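PDB 3A5V: alpha-galactosidase from Umbelopsis vinacea, which hydrolyses terminal alpha-galactosyl linkages as a tetrameric glycoside hydrolase of family 27. Local coordinates for residues 284-290 / 361-366. Residues are numbered along the deposited sequence; the frame is centred on the assembly and turned at random.
Sequences IIMNKEV and RDLWKQ
Val290 sets its CG2 methyl over the face of the six-membered ring of Trp364, a CH-pi contact with CG2 3.5 Å from the ring centroid and 3° off its normal. The in-plane edge of the same ring meets a backbone oxygen, with Trp364 CH2 3.3 Å from Ile284 O. Tyr258 of helix 251-263 and Leu387 of strand 384-390 also pack here, and Trp364 NE1 hydrogen-bonds to Thr259 OG1. This is the tight side, where Val290 and Ile284 are buried.

Asn287 lies next to it. Its CG stands anti to the backbone N (chi1 -178°), which carries the amide toward the turn at 363-366. Asn287 ND2 donates to Leu363 O at 3.0 Å. Asn287 is the N-cap residue of helix 288-294; its OD1 accepts from Val290 N and, weakly, from Glu289 N.

The side of Gln366 and Lys288 is looser and wetter. Gln366 NE2 gives Asn287 OD1 a weak bond, and one water joins Gln366 NE2 to Lys288 N.

The Gln366 amide stacks on the Glu289 carboxylate, which is firmly held at the partly exposed rim. In a nearly coplanar, side-on salt bridge, Arg361 NE donates to Glu289 OE1 and Arg361 NH2 to Glu289 OE2, each at 2.7 Å.

The N-terminus of helix 288-294, on the barrel side, meets the end of strand 358-362 and the turn after it in the C-terminal beta sandwich, consistent with the interdomain packing of family 27 alpha-galactosidases.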
loop_
_atom_site.group_PDB
_atom_site.type_symbol
_atom_site.label_atom_id
_atom_site.label_comp_id
_atom_site.label_asym_id
_atom_site.label_seq_id
_atom_site.Cartn_x
_atom_site.Cartn_y
_atom_site.Cartn_z
ATOM N N ILE A 284 6.571 2.959 -40.375
ATOM C CA ILE A 284 6.172 2.452 -39.044
ATOM C C ILE A 284 4.642 2.299 -38.871
ATOM O O ILE A 284 4.158 1.306 -38.316
ATOM C CB ILE A 284 6.756 3.334 -37.887
ATOM C CG1 ILE A 284 8.301 3.460 -37.978
ATOM C CG2 ILE A 284 6.302 2.806 -36.480
ATOM C CD1 ILE A 284 9.088 2.108 -37.942
ATOM N N ILE A 285 3.873 3.272 -39.352
ATOM C CA ILE A 285 2.434 3.273 -39.044
ATOM C C ILE A 285 1.542 2.700 -40.159
ATOM O O ILE A 285 0.330 2.561 -39.967
ATOM C CB ILE A 285 1.923 4.664 -38.576
ATOM C CG1 ILE A 285 1.880 5.673 -39.746
ATOM C CG2 ILE A 285 2.772 5.175 -37.349
ATOM C CD1 ILE A 285 1.267 7.043 -39.383
ATOM N N MET A 286 2.124 2.392 -41.320
ATOM C CA MET A 286 1.297 1.922 -42.442
ATOM C C MET A 286 1.649 0.524 -42.911
ATOM O O MET A 286 1.453 0.187 -44.087
ATOM C CB MET A 286 1.341 2.903 -43.635
ATOM C CG MET A 286 0.904 4.334 -43.296
ATOM S SD MET A 286 0.851 5.317 -44.828
ATOM C CE MET A 286 0.295 6.910 -44.215
ATOM N N ASN A 287 2.164 -0.292 -42.000
ATOM C CA ASN A 287 2.541 -1.654 -42.356
ATOM C C ASN A 287 1.364 -2.572 -42.042
ATOM O O ASN A 287 1.082 -2.842 -40.877
ATOM C CB ASN A 287 3.814 -2.067 -41.592
ATOM C CG ASN A 287 4.298 -3.475 -41.955
ATOM O OD1 ASN A 287 3.498 -4.402 -42.088
ATOM N ND2 ASN A 287 5.617 -3.637 -42.099
ATOM N N LYS A 288 0.676 -3.046 -43.078
ATOM C CA LYS A 288 -0.539 -3.855 -42.891
ATOM C C LYS A 288 -0.316 -5.128 -42.094
ATOM O O LYS A 288 -1.224 -5.581 -41.420
ATOM C CB LYS A 288 -1.187 -4.229 -44.248
ATOM C CG LYS A 288 -1.688 -3.013 -45.048
ATOM C CD LYS A 288 -2.193 -3.456 -46.437
ATOM C CE LYS A 288 -2.494 -2.258 -47.315
ATOM N NZ LYS A 288 -3.110 -2.761 -48.601
ATOM N N GLU A 289 0.875 -5.724 -42.209
ATOM C CA GLU A 289 1.164 -6.991 -41.531
ATOM C C GLU A 289 1.303 -6.780 -40.015
ATOM O O GLU A 289 0.896 -7.629 -39.236
ATOM C CB GLU A 289 2.428 -7.644 -42.114
ATOM C CG GLU A 289 2.314 -7.937 -43.633
ATOM C CD GLU A 289 3.382 -8.895 -44.148
ATOM O OE1 GLU A 289 3.927 -9.697 -43.362
ATOM O OE2 GLU A 289 3.683 -8.848 -45.359
ATOM N N VAL A 290 1.860 -5.639 -39.617
ATOM C CA VAL A 290 1.955 -5.283 -38.190
ATOM C C VAL A 290 0.567 -4.927 -37.631
ATOM O O VAL A 290 0.187 -5.395 -36.559
ATOM C CB VAL A 290 2.960 -4.139 -37.949
ATOM C CG1 VAL A 290 3.131 -3.879 -36.428
ATOM C CG2 VAL A 290 4.318 -4.468 -38.589
ATOM N N ARG A 361 8.469 -15.485 -40.606
ATOM C CA ARG A 361 8.396 -14.281 -41.443
ATOM C C ARG A 361 8.739 -13.045 -40.607
ATOM O O ARG A 361 8.320 -12.933 -39.449
ATOM C CB ARG A 361 6.984 -14.143 -42.011
ATOM C CG ARG A 361 6.762 -12.920 -42.890
ATOM C CD ARG A 361 5.357 -12.946 -43.496
ATOM N NE ARG A 361 5.137 -11.840 -44.441
ATOM C CZ ARG A 361 5.514 -11.850 -45.720
ATOM N NH1 ARG A 361 6.172 -12.899 -46.225
ATOM N NH2 ARG A 361 5.259 -10.794 -46.493
ATOM N N ASP A 362 9.493 -12.127 -41.202
ATOM C CA ASP A 362 9.804 -10.851 -40.566
ATOM C C ASP A 362 8.738 -9.869 -41.037
ATOM O O ASP A 362 8.672 -9.543 -42.233
ATOM C CB ASP A 362 11.215 -10.386 -40.948
ATOM C CG ASP A 362 11.650 -9.112 -40.220
ATOM O OD1 ASP A 362 10.827 -8.169 -40.060
ATOM O OD2 ASP A 362 12.834 -9.047 -39.815
ATOM N N LEU A 363 7.906 -9.409 -40.097
ATOM C CA LEU A 363 6.729 -8.593 -40.432
ATOM C C LEU A 363 7.037 -7.148 -40.818
ATOM O O LEU A 363 6.297 -6.535 -41.608
ATOM C CB LEU A 363 5.697 -8.633 -39.296
ATOM C CG LEU A 363 5.127 -10.018 -38.962
ATOM C CD1 LEU A 363 3.931 -9.839 -38.044
ATOM C CD2 LEU A 363 4.719 -10.821 -40.236
ATOM N N TRP A 364 8.113 -6.597 -40.263
ATOM C CA TRP A 364 8.567 -5.253 -40.655
ATOM C C TRP A 364 9.156 -5.248 -42.058
ATOM O O TRP A 364 8.839 -4.368 -42.865
ATOM C CB TRP A 364 9.585 -4.685 -39.652
ATOM C CG TRP A 364 8.894 -4.200 -38.391
ATOM C CD1 TRP A 364 9.050 -4.696 -37.121
ATOM C CD2 TRP A 364 7.910 -3.156 -38.298
ATOM N NE1 TRP A 364 8.239 -4.020 -36.244
ATOM C CE2 TRP A 364 7.529 -3.065 -36.933
ATOM C CE3 TRP A 364 7.334 -2.271 -39.231
ATOM C CZ2 TRP A 364 6.582 -2.136 -36.469
ATOM C CZ3 TRP A 364 6.378 -1.339 -38.770
ATOM C CH2 TRP A 364 6.015 -1.281 -37.399
ATOM N N LYS A 365 10.017 -6.228 -42.330
ATOM C CA LYS A 365 10.661 -6.372 -43.645
ATOM C C LYS A 365 9.684 -6.933 -44.667
ATOM O O LYS A 365 9.872 -6.756 -45.886
ATOM C CB LYS A 365 11.930 -7.233 -43.531
ATOM C CG LYS A 365 13.031 -6.543 -42.727
ATOM C CD LYS A 365 14.227 -7.446 -42.342
ATOM C CE LYS A 365 14.805 -7.023 -40.966
ATOM N NZ LYS A 365 15.474 -5.690 -40.963
ATOM N N GLN A 366 8.620 -7.561 -44.163
ATOM C CA GLN A 366 7.617 -8.254 -44.980
ATOM C C GLN A 366 8.290 -9.284 -45.907
ATOM O O GLN A 366 8.119 -9.269 -47.135
ATOM C CB GLN A 366 6.745 -7.259 -45.753
ATOM C CG GLN A 366 5.979 -6.267 -44.858
ATOM C CD GLN A 366 4.997 -5.415 -45.642
ATOM O OE1 GLN A 366 5.209 -5.138 -46.822
ATOM N NE2 GLN A 366 3.912 -5.007 -44.994
HETATM O O HOH W 1 1.808 -3.047 -45.869
#